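Local coordinates for protein Lic11098 (Leptospira interrogans serogroup Icterohaemorrhagiae serovar copenhageni, PDB 4U08) that is of unknown function but, as a leucine-rich repeat protein of a pathogenic spirochaete, is a possible virulence factor that probably binds other molecules, at residues L233-K238 / K254-E259; L47-D52 / Q70-K75. All coordinates share one frame; numbering follows the deposited sequence.

Interaction 1: L233-K238 / K254-E259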
# COMPACT_ATOMS: atom_id res chain seq x y z
N LEU A 233 3.35 -0.11 -5.82
CA LEU A 233 2.44 -1.23 -6.06
C LEU A 233 1.46 -0.88 -7.15
O LEU A 233 0.55 -0.07 -6.94
CB LEU A 233 1.72 -1.67 -4.78
CG LEU A 233 2.56 -1.88 -3.50
CD1 LEU A 233 1.69 -2.53 -2.43
CD2 LEU A 233 3.82 -2.76 -3.75
N LEU A 234 1.66 -1.48 -8.33
CA LEU A 234 0.86 -1.24 -9.54
C LEU A 234 0.09 -2.45 -10.03
O LEU A 234 -0.36 -2.47 -11.18
CB LEU A 234 1.76 -0.67 -10.64
CG LEU A 234 2.21 0.78 -10.43
CD1 LEU A 234 3.47 1.06 -11.20
CD2 LEU A 234 1.11 1.76 -10.79
N ASN A 235 -0.13 -3.45 -9.14
CA ASN A 235 -0.87 -4.67 -9.48
C ASN A 235 -2.22 -4.36 -10.07
O ASN A 235 -2.90 -3.44 -9.60
CB ASN A 235 -1.16 -5.51 -8.24
CG ASN A 235 0.02 -5.99 -7.46
OD1 ASN A 235 -0.14 -6.40 -6.31
ND2 ASN A 235 1.19 -6.05 -8.08
N LYS A 236 -2.65 -5.18 -11.04
CA LYS A 236 -4.00 -5.10 -11.61
C LYS A 236 -4.36 -3.70 -12.16
O LYS A 236 -5.33 -3.09 -11.74
CB LYS A 236 -5.05 -5.61 -10.62
CG LYS A 236 -4.95 -7.11 -10.33
CD LYS A 236 -5.99 -7.57 -9.34
CE LYS A 236 -5.93 -9.08 -9.19
NZ LYS A 236 -6.79 -9.56 -8.08
N ASN A 237 -3.55 -3.21 -13.08
CA ASN A 237 -3.81 -2.00 -13.85
C ASN A 237 -3.80 -2.45 -15.32
O ASN A 237 -3.88 -3.65 -15.58
CB ASN A 237 -2.78 -0.90 -13.54
CG ASN A 237 -3.15 -0.13 -12.30
OD1 ASN A 237 -3.98 0.77 -12.34
ND2 ASN A 237 -2.55 -0.47 -11.17
N LYS A 238 -3.64 -1.52 -16.27
CA LYS A 238 -3.64 -1.83 -17.71
C LYS A 238 -2.39 -1.29 -18.38
O LYS A 238 -2.43 -0.92 -19.55
CB LYS A 238 -4.89 -1.21 -18.38
CG LYS A 238 -6.21 -1.80 -17.91
CD LYS A 238 -7.38 -1.06 -18.56
CE LYS A 238 -8.71 -1.75 -18.34
NZ LYS A 238 -9.21 -1.59 -16.94
N LYS A 254 10.79 -2.29 -3.89
CA LYS A 254 9.76 -3.21 -4.37
C LYS A 254 8.97 -2.60 -5.50
O LYS A 254 8.39 -1.52 -5.36
CB LYS A 254 8.79 -3.63 -3.25
CG LYS A 254 9.40 -4.49 -2.17
CD LYS A 254 8.33 -5.03 -1.22
CE LYS A 254 8.91 -5.79 -0.05
NZ LYS A 254 9.51 -7.10 -0.47
N LEU A 255 8.92 -3.31 -6.63
CA LEU A 255 8.15 -2.92 -7.81
C LEU A 255 7.21 -4.09 -8.12
O LEU A 255 7.67 -5.18 -8.50
CB LEU A 255 9.07 -2.59 -8.98
CG LEU A 255 8.41 -2.15 -10.30
CD1 LEU A 255 7.43 -0.98 -10.07
CD2 LEU A 255 9.45 -1.81 -11.34
N LYS A 256 5.91 -3.88 -7.87
CA LYS A 256 4.90 -4.92 -8.07
C LYS A 256 4.02 -4.54 -9.26
O LYS A 256 3.31 -3.54 -9.19
CB LYS A 256 4.09 -5.15 -6.79
CG LYS A 256 4.91 -5.89 -5.74
CD LYS A 256 4.02 -6.57 -4.72
CE LYS A 256 4.82 -7.30 -3.67
NZ LYS A 256 5.57 -6.36 -2.79
N LEU A 257 4.14 -5.30 -10.36
CA LEU A 257 3.44 -5.05 -11.62
C LEU A 257 2.58 -6.24 -12.07
O LEU A 257 2.26 -6.35 -13.25
CB LEU A 257 4.50 -4.69 -12.70
CG LEU A 257 5.18 -3.33 -12.57
CD1 LEU A 257 6.49 -3.31 -13.31
CD2 LEU A 257 4.28 -2.22 -13.10
N TYR A 258 2.19 -7.10 -11.10
CA TYR A 258 1.36 -8.28 -11.29
C TYR A 258 0.06 -7.93 -12.04
O TYR A 258 -0.59 -6.94 -11.72
CB TYR A 258 1.05 -8.94 -9.92
CG TYR A 258 -0.11 -9.91 -9.91
CD1 TYR A 258 -1.32 -9.57 -9.30
CD2 TYR A 258 0.00 -11.17 -10.50
CE1 TYR A 258 -2.39 -10.47 -9.30
CE2 TYR A 258 -1.07 -12.07 -10.50
CZ TYR A 258 -2.26 -11.72 -9.89
OH TYR A 258 -3.31 -12.61 -9.88
N GLU A 259 -0.26 -8.71 -13.06
CA GLU A 259 -1.47 -8.57 -13.87
C GLU A 259 -1.59 -7.19 -14.55
O GLU A 259 -2.55 -6.46 -14.35
CB GLU A 259 -2.73 -8.92 -13.06
CG GLU A 259 -3.08 -10.40 -13.17
CD GLU A 259 -4.47 -10.83 -12.74
OE1 GLU A 259 -5.41 -10.00 -12.80
OE2 GLU A 259 -4.63 -12.02 -12.38
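Two backbone hydrogen bonds join 233-238 to 254-259: Leu234 N gives its hydrogen to Lys256 O at 2.8 Å, and Lys236 N to Tyr258 O, also at 2.8 Å; the second N-H is the straighter (165°). Weaker CA-H...O contacts follow, Asn235 CA to Tyr258 O and Lys236 CA to Glu259 O, so that Tyr258 O is approached twice. Among apolar groups, Leu234 and Leu257 run alongside each other, and CB of Leu234 meets CD2 of Leu257 at 3.8 Å. CD2 of Leu233 sits against the alkyl chain of Lys256, 3.9 Å from its CG and as near to its CB and CD. The Tyr258 ring, with CG anti to the backbone N (chi1 163°), presents its edge to Asn235 CB; Lys236, extended, brings CE to 3.8 Å from Tyr258 CE1. Lys236 NZ and Glu259 OE1 remain 4.9 Å apart, not in contact, though their opposite charges may attract weakly. Asn237 ND2 turns inward to Leu234 O, at 3.0 Å and above that carbonyl's plane, and also bonds Leu211 O. On one side 233-238 is hydrogen-bonded to strand 208-210 and the loop after it (Leu209, Leu211, Asn213); on the other, Leu255 and Tyr258 touch strand 277-279 at Leu278 and Asp279.

Interaction 2: L47-D52 / Q70-K75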
# COMPACT_ATOMS: atom_id res chain seq x y z
N LEU A 47 -9.19 10.39 27.35
CA LEU A 47 -9.50 9.38 26.35
C LEU A 47 -10.91 8.83 26.58
O LEU A 47 -11.26 8.39 27.69
CB LEU A 47 -8.44 8.23 26.34
CG LEU A 47 -8.50 7.25 25.16
CD1 LEU A 47 -7.11 6.74 24.81
CD2 LEU A 47 -9.44 6.07 25.43
N LEU A 48 -11.70 8.85 25.51
CA LEU A 48 -13.06 8.35 25.54
C LEU A 48 -13.20 7.29 24.47
O LEU A 48 -13.03 7.57 23.29
CB LEU A 48 -14.05 9.53 25.34
CG LEU A 48 -15.54 9.18 25.22
CD1 LEU A 48 -16.03 8.38 26.43
CD2 LEU A 48 -16.37 10.44 25.02
N ASN A 49 -13.46 6.05 24.90
CA ASN A 49 -13.61 4.96 23.96
C ASN A 49 -15.08 4.55 23.86
O ASN A 49 -15.65 4.00 24.80
CB ASN A 49 -12.68 3.78 24.31
CG ASN A 49 -12.55 2.76 23.21
OD1 ASN A 49 -13.35 2.70 22.27
ND2 ASN A 49 -11.56 1.89 23.31
N LEU A 50 -15.69 4.84 22.71
CA LEU A 50 -17.09 4.54 22.41
C LEU A 50 -17.22 3.54 21.26
O LEU A 50 -18.31 3.39 20.69
CB LEU A 50 -17.86 5.85 22.11
CG LEU A 50 -17.92 6.90 23.24
CD1 LEU A 50 -18.65 8.14 22.78
CD2 LEU A 50 -18.59 6.34 24.48
N ASP A 51 -16.11 2.86 20.90
CA ASP A 51 -16.04 1.90 19.80
C ASP A 51 -17.01 0.75 19.95
O ASP A 51 -17.29 0.33 21.07
CB ASP A 51 -14.63 1.29 19.69
CG ASP A 51 -13.52 2.21 19.19
OD1 ASP A 51 -13.84 3.29 18.64
OD2 ASP A 51 -12.34 1.84 19.35
N ASP A 52 -17.47 0.20 18.81
CA ASP A 52 -18.34 -0.98 18.76
C ASP A 52 -19.59 -0.82 19.62
O ASP A 52 -19.77 -1.56 20.58
CB ASP A 52 -17.55 -2.25 19.17
CG ASP A 52 -16.36 -2.57 18.29
OD1 ASP A 52 -16.44 -3.55 17.53
OD2 ASP A 52 -15.32 -1.88 18.40
N GLN A 70 -8.13 12.01 22.78
CA GLN A 70 -8.50 10.93 21.89
C GLN A 70 -9.98 10.57 22.00
O GLN A 70 -10.48 10.30 23.09
CB GLN A 70 -7.65 9.66 22.14
CG GLN A 70 -6.16 9.83 21.85
CD GLN A 70 -5.41 8.52 21.82
OE1 GLN A 70 -5.94 7.47 21.44
NE2 GLN A 70 -4.15 8.57 22.15
N LEU A 71 -10.66 10.56 20.84
CA LEU A 71 -12.05 10.20 20.76
C LEU A 71 -12.21 9.03 19.79
O LEU A 71 -12.02 9.20 18.58
CB LEU A 71 -12.92 11.43 20.37
CG LEU A 71 -14.42 11.20 20.23
CD1 LEU A 71 -15.04 10.65 21.51
CD2 LEU A 71 -15.11 12.50 19.83
N HIS A 72 -12.50 7.84 20.34
CA HIS A 72 -12.68 6.60 19.58
C HIS A 72 -14.18 6.36 19.41
O HIS A 72 -14.89 6.11 20.39
CB HIS A 72 -11.97 5.41 20.29
CG HIS A 72 -10.49 5.60 20.43
ND1 HIS A 72 -9.60 4.91 19.64
CD2 HIS A 72 -9.80 6.42 21.26
CE1 HIS A 72 -8.39 5.32 20.00
NE2 HIS A 72 -8.46 6.23 20.97
N LEU A 73 -14.67 6.50 18.19
CA LEU A 73 -16.09 6.36 17.88
C LEU A 73 -16.33 5.40 16.73
O LEU A 73 -17.36 5.50 16.04
CB LEU A 73 -16.65 7.73 17.53
CG LEU A 73 -17.22 8.56 18.65
CD1 LEU A 73 -17.43 9.97 18.20
CD2 LEU A 73 -18.54 7.98 19.12
N SER A 74 -15.40 4.49 16.51
CA SER A 74 -15.47 3.54 15.42
C SER A 74 -16.55 2.50 15.63
O SER A 74 -16.92 2.21 16.77
CB SER A 74 -14.11 2.86 15.22
OG SER A 74 -13.10 3.83 15.02
N LYS A 75 -17.04 1.94 14.53
CA LYS A 75 -18.03 0.86 14.52
C LYS A 75 -19.30 1.20 15.32
O LYS A 75 -19.67 0.50 16.27
CB LYS A 75 -17.38 -0.48 14.94
CG LYS A 75 -16.20 -0.90 14.06
CD LYS A 75 -15.50 -2.16 14.57
CE LYS A 75 -14.15 -1.85 15.17
NZ LYS A 75 -13.52 -3.05 15.78
O HOH W 1 -10.55 3.03 17.82
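The imidazole of His72 is met in its plane, at the edge, by Leu48 O, by Gln70 OE1 and by a water, while Leu47 CD1, Asn49 OD1 and Asp51 OD2 approach it obliquely. NE2 of His72 donates to a lone pair of Gln70 OE1 at 2.8 Å, and ND1 shares the water with Asp51 OD2, so both ring nitrogens are engaged and the ring's rotation is probably fixed. The carboxylate of Asp51 stands 74° from the ring plane. With its CG beside the backbone N (chi1 -71°), it sends OD1 across to Ser74 N at 2.9 Å, met on the anti side, 28° out of the carboxylate plane. Asn49 OD1 accepts from Asp51 N in an Asx turn. Farther along, both oxygens of Asp52 face Lys75 NZ in a weak salt bridge, OD2 at 3.4 Å. On the buried face, Leu48 CD2 packs on Leu71 CD1 (3.8 Å), and Leu50 CD1 on Leu73 CD2 (3.7 Å). Leu48 N to Gln70 O, His72 N to Leu48 O and Leu50 N to His72 O bond parallel strands 47-49 and 70-72; Asp52 N to Ser74 O continues the pairing into the following loop. Short parallel strands with inward leucines, repeated every 23 residues, mark a leucine-rich repeat solenoid.

How the interactions relate
Interactions 1 and 2 are the same structural step, one repeat to the next, taken at two places in the solenoid: their centres lie 36 Å apart, and 47-52/70-75 precedes 233-238/254-259 in the chain. Each is partly buried. Leu234 with Leu257, and Leu48/Leu50 with Leu71/Leu73, pack in the interior; the opposite face carries mostly polar side chains, with Leu233 and Leu47 among them. Interaction 2 has three bridged residue pairs, interaction 1 a single bridge, its first segment starting at a strand's end. Outside, interaction 2 has an imidazole linked through a water to one carboxylate, and a second carboxylate in a weak salt bridge with a lysine, whereas interaction 1 has a tyrosine ring and lysine alkyl chains in van der Waals contact; the Tyr258 side chain lies about 5 Å from a bound zinc ion.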